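DNA polymerase sliding clamp 2 (Sulfolobus tokodaii, PDB 3AIZ) forms part of a ring around DNA that serves as a moving platform, tethering DNA polymerase and other processing proteins during replication. Local coordinates at residues L150-E163 with V192-K206. Numbering follows the deposited sequence.
Sequences LSLVGEEVEISADE and VESPSKAVYSIEVLK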
# COMPACT_ATOMS: atom_id res chain seq x y z
N LEU A 150 14.88 10.55 29.97
CA LEU A 150 16.22 10.12 30.37
C LEU A 150 17.13 9.87 29.18
O LEU A 150 18.33 10.10 29.25
CB LEU A 150 16.13 8.87 31.25
CG LEU A 150 15.41 9.06 32.59
CD1 LEU A 150 15.17 7.72 33.28
CD2 LEU A 150 16.18 10.01 33.49
N SER A 151 16.55 9.40 28.07
CA SER A 151 17.33 9.12 26.87
C SER A 151 17.80 10.41 26.21
O SER A 151 18.41 10.39 25.15
CB SER A 151 16.51 8.29 25.88
OG SER A 151 15.52 9.08 25.24
N LEU A 152 17.50 11.54 26.85
CA LEU A 152 17.92 12.84 26.33
C LEU A 152 19.13 13.39 27.07
O LEU A 152 20.06 13.91 26.44
CB LEU A 152 16.77 13.85 26.41
CG LEU A 152 15.64 13.70 25.39
CD1 LEU A 152 14.55 14.73 25.65
CD2 LEU A 152 16.19 13.84 23.98
N VAL A 153 19.14 13.27 28.39
CA VAL A 153 20.14 13.95 29.20
C VAL A 153 21.22 13.05 29.80
O VAL A 153 22.21 12.72 29.14
CB VAL A 153 19.49 14.77 30.33
CG1 VAL A 153 20.47 15.80 30.87
CG2 VAL A 153 18.23 15.46 29.82
N GLY A 154 21.02 12.65 31.05
CA GLY A 154 22.08 12.06 31.86
C GLY A 154 22.64 10.72 31.43
O GLY A 154 22.39 10.23 30.33
N GLU A 155 23.41 10.11 32.34
CA GLU A 155 23.97 8.79 32.12
C GLU A 155 23.68 7.90 33.33
O GLU A 155 23.71 6.68 33.25
CB GLU A 155 25.48 8.88 31.88
CG GLU A 155 26.12 7.59 31.40
CD GLU A 155 27.53 7.80 30.86
OE1 GLU A 155 27.94 8.97 30.71
OE2 GLU A 155 28.22 6.79 30.58
N GLU A 156 23.39 8.55 34.46
CA GLU A 156 22.96 7.85 35.67
C GLU A 156 21.71 8.52 36.24
O GLU A 156 21.67 9.74 36.38
CB GLU A 156 24.06 7.87 36.73
CG GLU A 156 25.28 7.05 36.40
CD GLU A 156 26.29 7.04 37.53
OE1 GLU A 156 26.06 7.75 38.53
OE2 GLU A 156 27.31 6.33 37.41
N VAL A 157 20.70 7.72 36.56
CA VAL A 157 19.49 8.24 37.17
C VAL A 157 19.56 8.11 38.68
O VAL A 157 19.83 7.04 39.21
CB VAL A 157 18.24 7.50 36.69
CG1 VAL A 157 16.99 8.07 37.35
CG2 VAL A 157 18.12 7.57 35.18
N GLU A 158 19.32 9.22 39.38
CA GLU A 158 19.22 9.18 40.83
C GLU A 158 17.77 9.29 41.27
O GLU A 158 17.16 10.35 41.19
CB GLU A 158 20.05 10.29 41.48
CG GLU A 158 19.80 10.44 42.97
CD GLU A 158 20.73 11.44 43.62
OE1 GLU A 158 21.95 11.39 43.35
OE2 GLU A 158 20.24 12.28 44.41
N ILE A 159 17.20 8.17 41.72
CA ILE A 159 15.84 8.17 42.22
C ILE A 159 15.84 8.25 43.74
O ILE A 159 16.63 7.59 44.41
CB ILE A 159 15.06 6.92 41.75
CG1 ILE A 159 13.57 7.05 42.10
CG2 ILE A 159 15.65 5.65 42.35
CD1 ILE A 159 12.71 5.98 41.47
N SER A 160 14.96 9.09 44.28
CA SER A 160 14.87 9.29 45.72
C SER A 160 13.47 9.75 46.10
O SER A 160 12.78 10.37 45.29
CB SER A 160 15.91 10.31 46.19
OG SER A 160 15.62 11.59 45.67
N ALA A 161 13.06 9.46 47.32
CA ALA A 161 11.71 9.80 47.75
C ALA A 161 11.62 10.19 49.21
O ALA A 161 12.29 9.61 50.06
CB ALA A 161 10.75 8.65 47.45
N ASP A 162 10.79 11.19 49.50
CA ASP A 162 10.41 11.50 50.86
C ASP A 162 9.01 10.94 51.08
O ASP A 162 8.57 10.07 50.34
CB ASP A 162 10.45 13.01 51.12
CG ASP A 162 9.53 13.80 50.20
OD1 ASP A 162 8.60 13.19 49.63
OD2 ASP A 162 9.74 15.02 50.04
N GLU A 163 8.31 11.44 52.09
CA GLU A 163 7.01 10.88 52.44
C GLU A 163 5.95 11.04 51.35
O GLU A 163 5.03 10.23 51.25
CB GLU A 163 6.50 11.48 53.76
CG GLU A 163 5.23 10.83 54.28
CD GLU A 163 4.79 11.40 55.62
OE1 GLU A 163 5.49 12.29 56.15
OE2 GLU A 163 3.74 10.96 56.14
N VAL A 192 5.93 5.12 51.30
CA VAL A 192 7.28 5.50 51.69
C VAL A 192 7.54 5.19 53.16
O VAL A 192 7.29 6.02 54.04
CB VAL A 192 7.53 7.00 51.44
CG1 VAL A 192 8.96 7.37 51.79
CG2 VAL A 192 7.23 7.35 49.99
N GLU A 193 8.06 3.99 53.42
CA GLU A 193 8.38 3.58 54.78
C GLU A 193 9.43 4.49 55.40
O GLU A 193 9.47 4.68 56.62
CB GLU A 193 8.87 2.13 54.80
CG GLU A 193 7.85 1.12 54.29
CD GLU A 193 8.33 -0.32 54.40
OE1 GLU A 193 9.50 -0.52 54.80
OE2 GLU A 193 7.55 -1.24 54.07
N SER A 194 10.28 5.06 54.56
CA SER A 194 11.33 5.97 55.01
C SER A 194 12.06 6.59 53.82
O SER A 194 12.22 5.95 52.79
CB SER A 194 12.32 5.25 55.92
OG SER A 194 12.96 4.18 55.23
N PRO A 195 12.49 7.86 53.97
CA PRO A 195 13.22 8.55 52.90
C PRO A 195 14.34 7.67 52.35
O PRO A 195 15.17 7.19 53.12
CB PRO A 195 13.80 9.76 53.62
CG PRO A 195 12.83 10.04 54.72
CD PRO A 195 12.32 8.70 55.17
N SER A 196 14.36 7.47 51.04
CA SER A 196 15.33 6.58 50.42
C SER A 196 15.92 7.18 49.15
O SER A 196 15.32 8.07 48.53
CB SER A 196 14.70 5.23 50.11
OG SER A 196 14.14 4.65 51.28
N LYS A 197 17.09 6.69 48.75
CA LYS A 197 17.78 7.21 47.58
C LYS A 197 18.71 6.16 46.97
O LYS A 197 19.41 5.45 47.68
CB LYS A 197 18.56 8.47 47.93
CG LYS A 197 19.59 8.87 46.89
CD LYS A 197 19.87 10.37 46.94
CE LYS A 197 20.27 10.82 48.33
NZ LYS A 197 20.42 12.30 48.41
N ALA A 198 18.70 6.07 45.64
CA ALA A 198 19.56 5.13 44.94
C ALA A 198 19.89 5.63 43.54
O ALA A 198 19.21 6.51 43.01
CB ALA A 198 18.90 3.77 44.86
N VAL A 199 20.94 5.08 42.95
CA VAL A 199 21.35 5.44 41.60
C VAL A 199 21.32 4.21 40.69
O VAL A 199 21.71 3.12 41.11
CB VAL A 199 22.76 6.05 41.59
CG1 VAL A 199 23.15 6.47 40.18
CG2 VAL A 199 22.83 7.23 42.54
N TYR A 200 20.87 4.39 39.46
CA TYR A 200 20.80 3.28 38.51
C TYR A 200 21.27 3.71 37.12
O TYR A 200 21.26 4.89 36.78
CB TYR A 200 19.38 2.72 38.43
CG TYR A 200 18.81 2.32 39.76
CD1 TYR A 200 17.96 3.17 40.46
CD2 TYR A 200 19.13 1.10 40.34
CE1 TYR A 200 17.44 2.81 41.68
CE2 TYR A 200 18.62 0.73 41.56
CZ TYR A 200 17.77 1.59 42.23
OH TYR A 200 17.25 1.23 43.45
N SER A 201 21.67 2.73 36.31
CA SER A 201 22.10 2.98 34.94
C SER A 201 20.92 3.44 34.09
O SER A 201 19.87 2.80 34.07
CB SER A 201 22.73 1.73 34.34
OG SER A 201 23.04 1.92 32.97
N ILE A 202 21.11 4.55 33.37
CA ILE A 202 20.07 5.06 32.48
C ILE A 202 19.79 4.08 31.35
O ILE A 202 18.65 3.87 30.96
CB ILE A 202 20.43 6.43 31.89
CG1 ILE A 202 20.46 7.49 32.98
CG2 ILE A 202 19.44 6.82 30.81
CD1 ILE A 202 20.20 8.89 32.47
N GLU A 203 20.86 3.49 30.82
CA GLU A 203 20.74 2.51 29.75
C GLU A 203 19.76 1.40 30.13
O GLU A 203 18.89 1.02 29.35
CB GLU A 203 22.10 1.91 29.41
CG GLU A 203 23.10 2.91 28.85
CD GLU A 203 22.70 3.42 27.48
OE1 GLU A 203 21.99 2.70 26.76
OE2 GLU A 203 23.11 4.55 27.13
N VAL A 204 19.91 0.89 31.35
CA VAL A 204 19.09 -0.22 31.82
C VAL A 204 17.70 0.24 32.23
O VAL A 204 16.70 -0.35 31.82
CB VAL A 204 19.75 -0.94 33.00
CG1 VAL A 204 18.93 -2.16 33.39
CG2 VAL A 204 21.17 -1.35 32.64
N LEU A 205 17.64 1.30 33.03
CA LEU A 205 16.37 1.82 33.51
C LEU A 205 15.49 2.26 32.35
O LEU A 205 14.27 2.12 32.39
CB LEU A 205 16.60 2.99 34.47
CG LEU A 205 15.42 3.35 35.37
CD1 LEU A 205 15.10 2.19 36.29
CD2 LEU A 205 15.72 4.60 36.17
N LYS A 206 16.11 2.80 31.30
CA LYS A 206 15.40 3.24 30.11
C LYS A 206 14.75 2.06 29.40
O LYS A 206 13.54 2.07 29.14
CB LYS A 206 16.36 3.96 29.16
CG LYS A 206 15.71 4.55 27.93
CD LYS A 206 16.73 4.78 26.83
CE LYS A 206 17.98 5.47 27.36
NZ LYS A 206 19.02 5.65 26.31
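Val-157 and Tyr-200 exchange both backbone hydrogen bonds across antiparallel strands 156-161 and 196-201, whose axes run at 155° to each other. The exchange recurs at Ile-159 with Ala-198 and at Ala-161 with Ser-196, so six N-H...O bonds fix the register; Ser-196 N to Ala-161 O, at 3.1 Å, is the longest of the six. Beyond Ser-201, the helix N-cap, Ile-202 N to Glu-155 O (3.4 Å) adds one weak link from the start of the helix.

Apolar packing gathers on the face of Val-157, Ile-159 and Tyr-200. Val-157 has CG1 anti to its backbone N (chi1 -180°), which splits the branches: CG2 meets Ile-202 CG1, while CG1 lies 3.9 Å from Leu-205 CD2. Ile-159 CG2 approaches the Tyr-200 ring at its edge, in plane, near CE1. Leu-150 CB abuts Ile-202 CG2 (3.9 Å). At the helix, Lys-206 lays its CE against Ser-151 CB (3.5 Å).

The opposite face, with Glu-156, Glu-158, Ser-160, Lys-197 and Val-199, is mainly polar. Glu-158 OE2 and Lys-197 NZ are 4.0 Å apart, beyond salt-bridge range, yet the carboxylate lies against the lysine's CD methylene.

This antiparallel strand pair running into a helix belongs to the C-terminal domain of the PCNA fold. Strand 165-172 continues the sheet beyond 156-161, through backbone bonds of Glu-158 to Ser-169 and Ser-160 to Thr-167. Met-228 of strand 226-233 touches Ile-159, Tyr-200 and Leu-205, and Tyr-200 OH bonds Ile-226 O, tying strand pair and helix 202-211 to that neighbouring strand.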